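Local coordinates for protein alpha-L-rhamnosidase (Streptomyces avermitilis, PDB 3W5M) that hydrolyses terminal non-reducing alpha-L-rhamnose residues from rhamnosides such as citrus flavonoids and gum arabic, and also binds L-rhamnose through a calcium-dependent carbohydrate-binding module, at residues 142-147 with 277-282; 235-240 with 251-256; 429-434 with 563-568; 524-529 with 546-551. One frame throughout, in Å; residues are numbered along the deposited sequence. Where two conformers were deposited one is given.

Contact 1 (142-147 with 277-282); sequences WFPEGE and GWPAAK
Within the rhamnose-binding module CBM67, a single antiparallel hydrogen-bonded pair, W142 with K282, joins the end of strand 139-142 to the start of strand 282-286. W142 N donates to K282 O at 2.9 Å, and K282 N returns the bond to W142 O. Beyond the pair, P144, the centre of an inverse gamma turn, lays its CA against K282 CB (3.7 Å) and its CD against A280 O (3.5 Å). P279 CG meets F143 CE1 obliquely at 3.7 Å. The K282 chain runs extended past G146 O and bends at its last torsion (chi4 49°); its NZ is then joined to E147 OE1 by a water, the two charged atoms staying 4.2 Å apart. With an alanine at P144, the lost ring would probably leave P279 CB and A280 O less covered. W142 NE1 donates to E145 OE2, which also pairs with R157, and the indole packs near the calcium ligand N228: a short antiparallel bridge beside the calcium site of this beta-sandwich module.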
loop_
_atom_site.group_PDB
_atom_site.type_symbol
_atom_site.label_atom_id
_atom_site.label_comp_id
_atom_site.label_asym_id
_atom_site.label_seq_id
_atom_site.Cartn_x
_atom_site.Cartn_y
_atom_site.Cartn_z
ATOM N N TRP A 142 -0.095 -8.956 -44.416
ATOM C CA TRP A 142 -0.670 -7.721 -44.923
ATOM C C TRP A 142 -1.101 -7.947 -46.347
ATOM O O TRP A 142 -0.951 -9.042 -46.877
ATOM C CB TRP A 142 0.382 -6.579 -44.828
ATOM C CG TRP A 142 -0.185 -5.237 -44.931
ATOM C CD1 TRP A 142 0.033 -4.328 -45.945
ATOM C CD2 TRP A 142 -1.048 -4.584 -43.987
ATOM N NE1 TRP A 142 -0.646 -3.166 -45.683
ATOM C CE2 TRP A 142 -1.322 -3.287 -44.500
ATOM C CE3 TRP A 142 -1.630 -4.970 -42.768
ATOM C CZ2 TRP A 142 -2.170 -2.370 -43.840
ATOM C CZ3 TRP A 142 -2.466 -4.045 -42.103
ATOM C CH2 TRP A 142 -2.720 -2.762 -42.652
ATOM N N PHE A 143 -1.649 -6.911 -46.967
ATOM C CA PHE A 143 -1.871 -6.927 -48.405
ATOM C C PHE A 143 -0.510 -6.992 -49.145
ATOM O O PHE A 143 0.489 -6.419 -48.652
ATOM C CB PHE A 143 -2.688 -5.699 -48.827
ATOM C CG PHE A 143 -2.995 -5.682 -50.302
ATOM C CD1 PHE A 143 -4.085 -6.391 -50.803
ATOM C CD2 PHE A 143 -2.128 -5.050 -51.202
ATOM C CE1 PHE A 143 -4.349 -6.408 -52.162
ATOM C CE2 PHE A 143 -2.375 -5.093 -52.572
ATOM C CZ PHE A 143 -3.490 -5.764 -53.052
ATOM N N PRO A 144 -0.449 -7.706 -50.294
ATOM C CA PRO A 144 0.823 -7.814 -51.018
ATOM C C PRO A 144 1.174 -6.508 -51.715
ATOM O O PRO A 144 0.960 -6.365 -52.924
ATOM C CB PRO A 144 0.562 -8.933 -52.043
ATOM C CG PRO A 144 -0.933 -8.921 -52.236
ATOM C CD PRO A 144 -1.459 -8.640 -50.845
ATOM N N GLU A 145 1.679 -5.563 -50.934
ATOM C CA GLU A 145 2.205 -4.293 -51.462
ATOM C C GLU A 145 3.586 -4.069 -50.823
ATOM O O GLU A 145 3.711 -4.012 -49.599
ATOM C CB GLU A 145 1.250 -3.127 -51.171
ATOM C CG GLU A 145 0.785 -3.035 -49.727
ATOM C CD GLU A 145 -0.380 -2.068 -49.505
ATOM O OE1 GLU A 145 -0.755 -1.312 -50.429
ATOM O OE2 GLU A 145 -0.927 -2.053 -48.386
ATOM N N GLY A 146 4.620 -4.000 -51.654
ATOM C CA GLY A 146 5.996 -3.823 -51.180
ATOM C C GLY A 146 6.456 -4.768 -50.065
ATOM O O GLY A 146 6.299 -5.999 -50.138
ATOM N N GLU A 147 7.044 -4.161 -49.045
ATOM C CA GLU A 147 7.673 -4.861 -47.939
ATOM C C GLU A 147 7.029 -4.321 -46.653
ATOM O O GLU A 147 7.538 -3.384 -46.025
ATOM C CB GLU A 147 9.174 -4.564 -47.985
ATOM C CG GLU A 147 10.030 -5.432 -47.096
ATOM C CD GLU A 147 10.361 -6.770 -47.740
ATOM O OE1 GLU A 147 9.409 -7.523 -48.061
ATOM O OE2 GLU A 147 11.573 -7.075 -47.904
ATOM N N GLY A 277 -11.464 -13.060 -56.802
ATOM C CA GLY A 277 -10.560 -12.097 -57.462
ATOM C C GLY A 277 -9.559 -11.403 -56.545
ATOM O O GLY A 277 -8.752 -10.586 -57.006
ATOM N N TRP A 278 -9.598 -11.704 -55.241
ATOM C CA TRP A 278 -8.680 -11.096 -54.247
ATOM C C TRP A 278 -7.347 -11.871 -54.291
ATOM O O TRP A 278 -7.360 -13.100 -54.302
ATOM C CB TRP A 278 -9.259 -11.236 -52.825
ATOM C CG TRP A 278 -10.447 -10.354 -52.459
ATOM C CD1 TRP A 278 -11.339 -9.746 -53.307
ATOM C CD2 TRP A 278 -10.867 -10.031 -51.134
ATOM N NE1 TRP A 278 -12.269 -9.044 -52.587
ATOM C CE2 TRP A 278 -12.013 -9.219 -51.247
ATOM C CE3 TRP A 278 -10.383 -10.367 -49.849
ATOM C CZ2 TRP A 278 -12.687 -8.712 -50.123
ATOM C CZ3 TRP A 278 -11.032 -9.871 -48.729
ATOM C CH2 TRP A 278 -12.183 -9.034 -48.873
ATOM N N PRO A 279 -6.194 -11.174 -54.314
ATOM C CA PRO A 279 -4.913 -11.877 -54.241
ATOM C C PRO A 279 -4.686 -12.511 -52.880
ATOM O O PRO A 279 -5.352 -12.135 -51.895
ATOM C CB PRO A 279 -3.881 -10.753 -54.424
ATOM C CG PRO A 279 -4.605 -9.491 -54.118
ATOM C CD PRO A 279 -6.038 -9.716 -54.453
ATOM N N ALA A 280 -3.752 -13.456 -52.801
ATOM C CA ALA A 280 -3.351 -14.017 -51.515
ATOM C C ALA A 280 -2.715 -12.928 -50.643
ATOM O O ALA A 280 -1.999 -12.058 -51.155
ATOM C CB ALA A 280 -2.348 -15.149 -51.712
ATOM N N ALA A 281 -2.977 -12.977 -49.333
ATOM C CA ALA A 281 -2.261 -12.148 -48.387
ATOM C C ALA A 281 -0.763 -12.466 -48.457
ATOM O O ALA A 281 -0.373 -13.591 -48.807
ATOM C CB ALA A 281 -2.789 -12.355 -46.971
ATOM N N LYS A 282 0.058 -11.473 -48.141
ATOM C CA LYS A 282 1.506 -11.618 -48.097
ATOM C C LYS A 282 1.975 -11.723 -46.648
ATOM O O LYS A 282 1.552 -10.937 -45.788
ATOM C CB LYS A 282 2.149 -10.382 -48.744
ATOM C CG LYS A 282 3.672 -10.443 -48.823
ATOM C CD LYS A 282 4.237 -9.097 -49.226
ATOM C CE LYS A 282 5.741 -9.028 -48.948
ATOM N NZ LYS A 282 6.461 -10.216 -49.477
HETATM O O HOH W 1 9.065 -9.840 -48.969
#

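Contact 2 (235-240 with 251-256)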
loop_
_atom_site.group_PDB
_atom_site.type_symbol
_atom_site.label_atom_id
_atom_site.label_comp_id
_atom_site.label_asym_id
_atom_site.label_seq_id
_atom_site.Cartn_x
_atom_site.Cartn_y
_atom_site.Cartn_z
ATOM N N GLY A 235 1.050 -4.858 -40.336
ATOM C CA GLY A 235 0.845 -6.286 -40.380
ATOM C C GLY A 235 -0.111 -6.687 -39.271
ATOM O O GLY A 235 -0.256 -5.971 -38.273
ATOM N N TRP A 236 -0.720 -7.860 -39.403
ATOM C CA TRP A 236 -1.586 -8.344 -38.308
ATOM C C TRP A 236 -1.353 -9.846 -38.220
ATOM O O TRP A 236 -0.884 -10.468 -39.182
ATOM C CB TRP A 236 -3.077 -7.944 -38.502
ATOM C CG TRP A 236 -3.766 -8.659 -39.613
ATOM C CD1 TRP A 236 -3.782 -8.311 -40.939
ATOM C CD2 TRP A 236 -4.517 -9.882 -39.515
ATOM N NE1 TRP A 236 -4.495 -9.241 -41.664
ATOM C CE2 TRP A 236 -4.974 -10.201 -40.817
ATOM C CE3 TRP A 236 -4.872 -10.711 -38.447
ATOM C CZ2 TRP A 236 -5.756 -11.334 -41.092
ATOM C CZ3 TRP A 236 -5.660 -11.848 -38.721
ATOM C CH2 TRP A 236 -6.078 -12.145 -40.032
ATOM N N ILE A 237 -1.608 -10.421 -37.048
ATOM C CA ILE A 237 -1.269 -11.806 -36.828
ATOM C C ILE A 237 -2.356 -12.430 -35.939
ATOM O O ILE A 237 -2.900 -11.746 -35.043
ATOM C CB ILE A 237 0.112 -11.867 -36.124
ATOM C CG1 ILE A 237 0.616 -13.324 -35.988
ATOM C CG2 ILE A 237 0.050 -11.133 -34.762
ATOM C CD1 ILE A 237 2.114 -13.419 -35.642
ATOM N N CYS A 238 -2.684 -13.705 -36.162
ATOM C CA CYS A 238 -3.634 -14.358 -35.263
ATOM C C CYS A 238 -3.384 -15.855 -35.171
ATOM O O CYS A 238 -2.682 -16.435 -36.025
ATOM C CB CYS A 238 -5.098 -14.070 -35.671
ATOM S SG CYS A 238 -5.656 -14.988 -37.131
ATOM N N VAL A 239 -3.922 -16.466 -34.108
ATOM C CA VAL A 239 -4.092 -17.920 -34.062
ATOM C C VAL A 239 -5.500 -18.202 -33.550
ATOM O O VAL A 239 -5.941 -17.614 -32.562
ATOM C CB VAL A 239 -3.081 -18.660 -33.144
ATOM C CG1 VAL A 239 -3.303 -20.175 -33.220
ATOM C CG2 VAL A 239 -1.644 -18.343 -33.529
ATOM N N LEU A 240 -6.181 -19.092 -34.243
ATOM C CA LEU A 240 -7.467 -19.599 -33.774
ATOM C C LEU A 240 -7.204 -21.018 -33.302
ATOM O O LEU A 240 -6.800 -21.874 -34.091
ATOM C CB LEU A 240 -8.512 -19.547 -34.890
ATOM C CG LEU A 240 -9.861 -20.274 -34.658
ATOM C CD1 LEU A 240 -10.648 -19.544 -33.583
ATOM C CD2 LEU A 240 -10.625 -20.304 -35.971
ATOM N N ILE A 251 -5.398 -22.618 -36.554
ATOM C CA ILE A 251 -5.490 -21.936 -37.839
ATOM C C ILE A 251 -4.683 -20.642 -37.687
ATOM O O ILE A 251 -4.894 -19.898 -36.728
ATOM C CB ILE A 251 -6.962 -21.551 -38.184
ATOM C CG1 ILE A 251 -7.914 -22.775 -38.195
ATOM C CG2 ILE A 251 -7.064 -20.762 -39.489
ATOM C CD1 ILE A 251 -7.468 -23.955 -39.016
ATOM N N PHE A 252 -3.782 -20.374 -38.631
ATOM C CA PHE A 252 -2.927 -19.184 -38.528
ATOM C C PHE A 252 -3.284 -18.109 -39.522
ATOM O O PHE A 252 -3.929 -18.390 -40.527
ATOM C CB PHE A 252 -1.480 -19.600 -38.813
ATOM C CG PHE A 252 -0.961 -20.653 -37.879
ATOM C CD1 PHE A 252 -0.743 -20.357 -36.533
ATOM C CD2 PHE A 252 -0.691 -21.940 -38.336
ATOM C CE1 PHE A 252 -0.236 -21.319 -35.666
ATOM C CE2 PHE A 252 -0.196 -22.911 -37.465
ATOM C CZ PHE A 252 0.018 -22.593 -36.133
ATOM N N SER A 253 -2.828 -16.877 -39.258
ATOM C CA SER A 253 -2.733 -15.859 -40.297
ATOM C C SER A 253 -1.524 -16.238 -41.182
ATOM O O SER A 253 -0.414 -16.519 -40.680
ATOM C CB SER A 253 -2.556 -14.465 -39.684
ATOM O OG SER A 253 -1.544 -14.494 -38.668
ATOM N N ASP A 254 -1.752 -16.291 -42.485
ATOM C CA ASP A 254 -0.727 -16.794 -43.425
ATOM C C ASP A 254 -1.227 -16.560 -44.857
ATOM O O ASP A 254 -2.254 -15.897 -45.039
ATOM C CB ASP A 254 -0.324 -18.265 -43.146
ATOM C CG ASP A 254 -1.485 -19.255 -43.295
ATOM O OD1 ASP A 254 -2.443 -18.995 -44.038
ATOM O OD2 ASP A 254 -1.422 -20.320 -42.645
ATOM N N ALA A 255 -0.495 -17.053 -45.867
ATOM C CA ALA A 255 -0.839 -16.785 -47.282
ATOM C C ALA A 255 -2.085 -17.541 -47.796
ATOM O O ALA A 255 -2.509 -17.361 -48.946
ATOM C CB ALA A 255 0.369 -17.056 -48.196
ATOM N N SER A 256 -2.656 -18.392 -46.956
ATOM C CA SER A 256 -3.962 -18.998 -47.273
ATOM C C SER A 256 -5.136 -18.008 -47.164
ATOM O O SER A 256 -6.269 -18.337 -47.579
ATOM C CB SER A 256 -4.197 -20.218 -46.381
ATOM O OG SER A 256 -3.236 -21.212 -46.709
#
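The W236 indole carries S253 CB over one face, toward the rim, with CZ3 the nearest ring atom at 4.2 Å; F159 and W257 meet W236 in edge-to-face ring contacts. The F252 phenyl is approached at its edge instead, near the ring plane, by C238 O and by V239 CG2, which lies 3.7 Å from F252 CD1. V239 and F252 form a non-hydrogen-bonded antiparallel pair whose side chains run side by side in the same direction. The next pair, L240 with I251, is hydrogen-bonded: each backbone N reaches the other's O at 2.9 Å, and the CB atoms meet on the sheet face opposite V239 and F252.

At S253 the strand pairing gives way to a side chain. OG sits between the backbone N and the carbonyl carbon (chi1 47°), which turns it to C238 N for a bond of 2.9 Å, fairly straight at 158°. In return S253 N makes a longer bond of 3.3 Å to C238 O, entering from above the carbonyl plane. The buried hydroxyl is held by C238 N, S139 O and S138 OG, while its CB packs on C238 SG at 4.0 Å. The whole is a beta hairpin at the margin of one sheet of the CBM67 beta-sandwich, with the S253 hydroxyl standing in for a backbone acceptor where the strand ends.

Contact 3 (429-434 with 563-568); sequences VSADLL and PRFTFH
T566 OG1 lies between two backbone carbonyls where strand 428-432 ends, within hydrogen-bonding distance of both, 2.9 Å from D432 O and 3.1 Å from L433 O. The hydroxyl stands anti to T566 N (chi1 -173°), which directs it at this pair of oxygens. Next to it A431 CB packs on F565 CB at 3.7 Å, and L433 CD2 meets the F567 ring obliquely, 4.0 Å from CD1, and also touches F565 O.

Two waters fill in the polar shell. One donates to F565 O at 2.9 Å and, weakly, to A431 O. The other lies among L433 O, L434 O and H568 ND1, in the plane of the imidazole at its edge and 2.9 Å from ND1. Further out, D432 OD2 accepts from L434 N in an Asx turn just past the strand, while OD1 takes the backbone N of N384. R637 gives a hydrogen bond to F567 O and a weak one to L433 O, and lies in a cation-pi contact with the F567 ring.

L433 O and F567 O approach to 3.2 Å as two acceptors, and the buried F567 N beside them has no partner in the model. The nearby guanidinium probably offsets the mutual repulsion of the two oxygens, tying this buried, carbonyl-rich junction to the loop that carries the rhamnose-binding residues D635 and E636.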
loop_
_atom_site.group_PDB
_atom_site.type_symbol
_atom_site.label_atom_id
_atom_site.label_comp_id
_atom_site.label_asym_id
_atom_site.label_seq_id
_atom_site.Cartn_x
_atom_site.Cartn_y
_atom_site.Cartn_z
ATOM N N VAL A 429 -10.324 -16.755 -13.736
ATOM C CA VAL A 429 -9.857 -16.675 -15.114
ATOM C C VAL A 429 -8.762 -15.629 -15.259
ATOM O O VAL A 429 -7.767 -15.823 -15.977
ATOM C CB VAL A 429 -11.060 -16.326 -16.031
ATOM C CG1 VAL A 429 -10.629 -16.167 -17.471
ATOM C CG2 VAL A 429 -12.128 -17.422 -15.904
ATOM N N SER A 430 -8.919 -14.524 -14.552
ATOM C CA SER A 430 -7.938 -13.461 -14.630
ATOM C C SER A 430 -7.876 -12.757 -13.279
ATOM O O SER A 430 -8.897 -12.567 -12.621
ATOM C CB SER A 430 -8.357 -12.489 -15.723
ATOM O OG SER A 430 -7.336 -11.549 -15.927
ATOM N N ALA A 431 -6.681 -12.382 -12.831
ATOM C CA ALA A 431 -6.580 -11.698 -11.544
ATOM C C ALA A 431 -5.415 -10.727 -11.619
ATOM O O ALA A 431 -4.254 -11.153 -11.710
ATOM C CB ALA A 431 -6.357 -12.692 -10.432
ATOM N N ASP A 432 -5.723 -9.443 -11.578
ATOM C CA ASP A 432 -4.669 -8.433 -11.703
ATOM C C ASP A 432 -4.940 -7.338 -10.708
ATOM O O ASP A 432 -6.089 -6.944 -10.520
ATOM C CB ASP A 432 -4.671 -7.855 -13.130
ATOM C CG ASP A 432 -3.490 -6.912 -13.381
ATOM O OD1 ASP A 432 -2.402 -7.422 -13.765
ATOM O OD2 ASP A 432 -3.639 -5.680 -13.199
ATOM N N LEU A 433 -3.888 -6.790 -10.095
ATOM C CA LEU A 433 -4.138 -5.801 -9.042
ATOM C C LEU A 433 -4.827 -4.567 -9.595
ATOM O O LEU A 433 -5.697 -3.980 -8.935
ATOM C CB LEU A 433 -2.832 -5.413 -8.339
ATOM C CG LEU A 433 -2.209 -6.555 -7.538
ATOM C CD1 LEU A 433 -0.787 -6.167 -7.129
ATOM C CD2 LEU A 433 -3.051 -6.926 -6.312
ATOM N N LEU A 434 -4.410 -4.159 -10.784
ATOM C CA LEU A 434 -4.974 -2.970 -11.420
ATOM C C LEU A 434 -6.230 -3.218 -12.277
ATOM O O LEU A 434 -7.184 -2.430 -12.236
ATOM C CB LEU A 434 -3.906 -2.269 -12.258
ATOM C CG LEU A 434 -2.594 -1.924 -11.544
ATOM C CD1 LEU A 434 -1.684 -1.234 -12.551
ATOM C CD2 LEU A 434 -2.796 -1.048 -10.315
ATOM N N PRO A 563 -13.766 -11.060 -4.451
ATOM C CA PRO A 563 -12.442 -11.149 -5.120
ATOM C C PRO A 563 -11.301 -11.468 -4.144
ATOM O O PRO A 563 -11.395 -11.159 -2.939
ATOM C CB PRO A 563 -12.261 -9.751 -5.723
ATOM C CG PRO A 563 -13.667 -9.231 -5.882
ATOM C CD PRO A 563 -14.417 -9.756 -4.692
ATOM N N ARG A 564 -10.224 -12.073 -4.643
ATOM C CA ARG A 564 -9.092 -12.409 -3.760
ATOM C C ARG A 564 -7.783 -11.707 -4.173
ATOM O O ARG A 564 -6.939 -11.437 -3.329
ATOM C CB ARG A 564 -8.822 -13.918 -3.757
ATOM C CG ARG A 564 -9.811 -14.773 -2.992
ATOM C CD ARG A 564 -9.741 -16.196 -3.555
ATOM N NE ARG A 564 -10.481 -17.215 -2.786
ATOM C CZ ARG A 564 -11.606 -17.792 -3.212
ATOM N NH1 ARG A 564 -12.154 -17.423 -4.366
ATOM N NH2 ARG A 564 -12.209 -18.725 -2.458
ATOM N N PHE A 565 -7.596 -11.486 -5.466
ATOM C CA PHE A 565 -6.263 -11.106 -5.967
ATOM C C PHE A 565 -6.235 -9.777 -6.683
ATOM O O PHE A 565 -5.467 -9.552 -7.660
ATOM C CB PHE A 565 -5.703 -12.247 -6.818
ATOM C CG PHE A 565 -5.618 -13.533 -6.060
ATOM C CD1 PHE A 565 -4.766 -13.629 -4.955
ATOM C CD2 PHE A 565 -6.403 -14.638 -6.415
ATOM C CE1 PHE A 565 -4.675 -14.797 -4.225
ATOM C CE2 PHE A 565 -6.291 -15.819 -5.699
ATOM C CZ PHE A 565 -5.441 -15.900 -4.599
ATOM N N THR A 566 -7.093 -8.887 -6.211
ATOM C CA THR A 566 -7.121 -7.523 -6.766
ATOM C C THR A 566 -7.524 -6.604 -5.626
ATOM O O THR A 566 -7.956 -7.071 -4.585
ATOM C CB THR A 566 -8.116 -7.380 -7.949
ATOM O OG1 THR A 566 -7.957 -6.083 -8.518
ATOM C CG2 THR A 566 -9.546 -7.513 -7.461
ATOM N N PHE A 567 -7.341 -5.300 -5.807
ATOM C CA PHE A 567 -7.935 -4.318 -4.893
ATOM C C PHE A 567 -8.170 -3.029 -5.628
ATOM O O PHE A 567 -7.500 -2.773 -6.625
ATOM C CB PHE A 567 -7.106 -4.083 -3.610
ATOM C CG PHE A 567 -5.809 -3.343 -3.818
ATOM C CD1 PHE A 567 -4.617 -4.046 -4.092
ATOM C CD2 PHE A 567 -5.740 -1.965 -3.622
ATOM C CE1 PHE A 567 -3.416 -3.346 -4.237
ATOM C CE2 PHE A 567 -4.545 -1.265 -3.788
ATOM C CZ PHE A 567 -3.384 -1.966 -4.069
ATOM N N HIS A 568 -9.130 -2.235 -5.150
ATOM C CA HIS A 568 -9.450 -0.971 -5.815
ATOM C C HIS A 568 -9.631 0.112 -4.759
ATOM O O HIS A 568 -9.889 -0.169 -3.576
ATOM C CB HIS A 568 -10.750 -1.078 -6.636
ATOM C CG HIS A 568 -10.991 -2.441 -7.225
ATOM N ND1 HIS A 568 -10.236 -2.951 -8.260
ATOM C CD2 HIS A 568 -11.927 -3.378 -6.939
ATOM C CE1 HIS A 568 -10.681 -4.161 -8.567
ATOM N NE2 HIS A 568 -11.716 -4.440 -7.788
HETATM O O HOH W 2 -3.099 -10.608 -8.963
HETATM O O HOH W 3 -7.812 -2.254 -9.591
#

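Contact 4 (524-529 with 546-551)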
loop_
_atom_site.group_PDB
_atom_site.type_symbol
_atom_site.label_atom_id
_atom_site.label_comp_id
_atom_site.label_asym_id
_atom_site.label_seq_id
_atom_site.Cartn_x
_atom_site.Cartn_y
_atom_site.Cartn_z
ATOM N N ARG A 524 -20.884 -7.280 -14.037
ATOM C CA ARG A 524 -19.670 -6.477 -14.059
ATOM C C ARG A 524 -19.724 -5.402 -12.976
ATOM O O ARG A 524 -20.752 -4.770 -12.759
ATOM C CB ARG A 524 -19.472 -5.850 -15.431
ATOM C CG ARG A 524 -18.874 -6.815 -16.422
ATOM C CD ARG A 524 -18.826 -6.250 -17.827
ATOM N NE ARG A 524 -18.827 -7.364 -18.769
ATOM C CZ ARG A 524 -19.920 -8.048 -19.096
ATOM N NH1 ARG A 524 -21.096 -7.711 -18.571
ATOM N NH2 ARG A 524 -19.839 -9.053 -19.954
ATOM N N LEU A 525 -18.602 -5.207 -12.279
ATOM C CA LEU A 525 -18.523 -4.239 -11.184
ATOM C C LEU A 525 -17.378 -3.325 -11.498
ATOM O O LEU A 525 -16.235 -3.762 -11.463
ATOM C CB LEU A 525 -18.208 -4.923 -9.847
ATOM C CG LEU A 525 -19.101 -6.114 -9.473
ATOM C CD1 LEU A 525 -18.598 -6.798 -8.209
ATOM C CD2 LEU A 525 -20.545 -5.650 -9.318
ATOM N N ARG A 526 -17.681 -2.068 -11.765
ATOM C CA ARG A 526 -16.650 -1.040 -11.924
ATOM C C ARG A 526 -16.587 -0.186 -10.658
ATOM O O ARG A 526 -17.573 -0.036 -9.938
ATOM C CB ARG A 526 -16.889 -0.187 -13.163
ATOM C CG ARG A 526 -16.704 -0.949 -14.475
ATOM C CD ARG A 526 -16.471 -0.043 -15.672
ATOM N NE ARG A 526 -17.548 0.934 -15.848
ATOM C CZ ARG A 526 -17.372 2.200 -16.223
ATOM N NH1 ARG A 526 -16.154 2.664 -16.486
ATOM N NH2 ARG A 526 -18.424 3.005 -16.325
ATOM N N HIS A 527 -15.407 0.364 -10.371
ATOM C CA HIS A 527 -15.177 1.025 -9.114
ATOM C C HIS A 527 -14.652 2.426 -9.371
ATOM O O HIS A 527 -13.769 2.612 -10.210
ATOM C CB HIS A 527 -14.172 0.225 -8.256
ATOM C CG HIS A 527 -14.619 -1.168 -7.949
ATOM N ND1 HIS A 527 -14.515 -2.195 -8.861
ATOM C CD2 HIS A 527 -15.128 -1.717 -6.823
ATOM C CE1 HIS A 527 -14.985 -3.308 -8.327
ATOM N NE2 HIS A 527 -15.371 -3.044 -7.094
ATOM N N ALA A 528 -15.224 3.397 -8.661
ATOM C CA ALA A 528 -14.878 4.822 -8.867
ATOM C C ALA A 528 -14.796 5.584 -7.585
ATOM O O ALA A 528 -15.521 5.314 -6.631
ATOM C CB ALA A 528 -15.891 5.506 -9.789
ATOM N N GLU A 529 -13.943 6.608 -7.587
ATOM C CA GLU A 529 -13.797 7.467 -6.412
ATOM C C GLU A 529 -14.871 8.567 -6.354
ATOM O O GLU A 529 -15.227 9.017 -5.272
ATOM C CB GLU A 529 -12.411 8.156 -6.456
ATOM C CG GLU A 529 -11.193 7.250 -6.480
ATOM C CD GLU A 529 -9.911 8.032 -6.189
ATOM O OE1 GLU A 529 -9.408 8.719 -7.121
ATOM O OE2 GLU A 529 -9.435 7.988 -5.023
ATOM N N ALA A 546 -8.318 -0.616 -15.140
ATOM C CA ALA A 546 -9.742 -0.858 -15.358
ATOM C C ALA A 546 -10.544 -0.920 -14.048
ATOM O O ALA A 546 -11.692 -0.455 -13.994
ATOM C CB ALA A 546 -9.964 -2.112 -16.195
ATOM N N ALA A 547 -9.932 -1.470 -12.987
ATOM C CA ALA A 547 -10.585 -1.667 -11.677
ATOM C C ALA A 547 -11.999 -2.272 -11.834
ATOM O O ALA A 547 -12.972 -1.796 -11.244
ATOM C CB ALA A 547 -10.602 -0.376 -10.828
ATOM N N THR A 548 -12.066 -3.318 -12.640
ATOM C CA THR A 548 -13.332 -4.003 -12.937
ATOM C C THR A 548 -13.277 -5.462 -12.559
ATOM O O THR A 548 -12.381 -6.201 -12.994
ATOM C CB THR A 548 -13.681 -3.879 -14.432
ATOM O OG1 THR A 548 -13.688 -2.496 -14.796
ATOM C CG2 THR A 548 -15.071 -4.510 -14.723
ATOM N N ASP A 549 -14.257 -5.891 -11.766
ATOM C CA ASP A 549 -14.381 -7.317 -11.416
ATOM C C ASP A 549 -15.618 -7.873 -12.107
ATOM O O ASP A 549 -16.660 -7.199 -12.168
ATOM C CB ASP A 549 -14.447 -7.486 -9.891
ATOM C CG ASP A 549 -13.251 -6.822 -9.171
ATOM O OD1 ASP A 549 -12.135 -6.815 -9.745
ATOM O OD2 ASP A 549 -13.402 -6.319 -8.033
ATOM N N THR A 550 -15.497 -9.093 -12.630
ATOM C CA THR A 550 -16.521 -9.677 -13.475
ATOM C C THR A 550 -16.846 -11.021 -12.851
ATOM O O THR A 550 -15.934 -11.776 -12.492
ATOM C CB THR A 550 -15.982 -9.854 -14.914
ATOM O OG1 THR A 550 -15.484 -8.598 -15.410
ATOM C CG2 THR A 550 -17.057 -10.385 -15.872
ATOM N N TYR A 551 -18.139 -11.322 -12.686
ATOM C CA TYR A 551 -18.539 -12.578 -12.081
ATOM C C TYR A 551 -19.611 -13.241 -12.931
ATOM O O TYR A 551 -20.609 -12.621 -13.225
ATOM C CB TYR A 551 -19.126 -12.341 -10.683
ATOM C CG TYR A 551 -19.640 -13.595 -9.994
ATOM C CD1 TYR A 551 -18.752 -14.549 -9.473
ATOM C CD2 TYR A 551 -21.011 -13.833 -9.862
ATOM C CE1 TYR A 551 -19.212 -15.698 -8.846
ATOM C CE2 TYR A 551 -21.489 -14.984 -9.218
ATOM C CZ TYR A 551 -20.590 -15.909 -8.707
ATOM O OH TYR A 551 -21.029 -17.058 -8.088
HETATM O O HOH W 4 -13.414 1.626 -15.511
HETATM O O HOH W 5 -14.595 -5.397 -5.856
HETATM O O HOH W 6 -13.643 1.099 -12.678
#
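The H527 imidazole and the D549 carboxylate cross at about a right angle, their planes 57° apart, with CE1 3.4 Å from OD2. H527 CG is anti to the carbonyl carbon (chi1 -59°), which swings ND1 onto A547 O: a 2.9 Å bond, straight at 163°, with the oxygen at the ring edge in its plane but ND1 standing well above the carbonyl plane of A547. A water links NE2, weakly, to D549 OD2; OD2 is also hydrogen-bonded to H568 NE2, and the H568 ring stacks on H527. A phenylalanine in place of H527 would probably leave A547 O without the ND1 bond and the water without its NE2 partner. On the other face of the sheet R526 and T548 run side by side, CG 3.4 Å from OG1, while NE of R526 pairs with E574. L525 N reaches D549 O at 2.8 Å. This hydrogen-bonded pair, L525 with D549, beside the non-hydrogen-bonded R524 with T550, is the register of neighbouring antiparallel strands, here in the concanavalin-like beta-sandwich domain of the GH78 enzyme.

In the fold
The four contacts form two touching pairs. Contacts 1 and 2 belong to CBM67, their centres 13 Å apart; they meet where W142 CE3 lies 3.6 Å from G235 N and A280 CB packs on A255 O. The calcium ion is about 8 Å from the W142 side chain and about 10 Å from that of W236. Contacts 3 and 4, centres 10 Å apart, touch, L434 O probably accepting from A547 N (3.0 Å), with H568 CD2 3.4 Å from H527 CE1. Both lie near the catalytic rhamnose site: D432 is about 8 Å from D635 and A547 about 9 Å from R634, side chain to side chain. The CBM67 pair does not touch the other: contacts 1 and 3 stand 42 Å apart between centres, contacts 2 and 3 about 16 Å between nearest atoms.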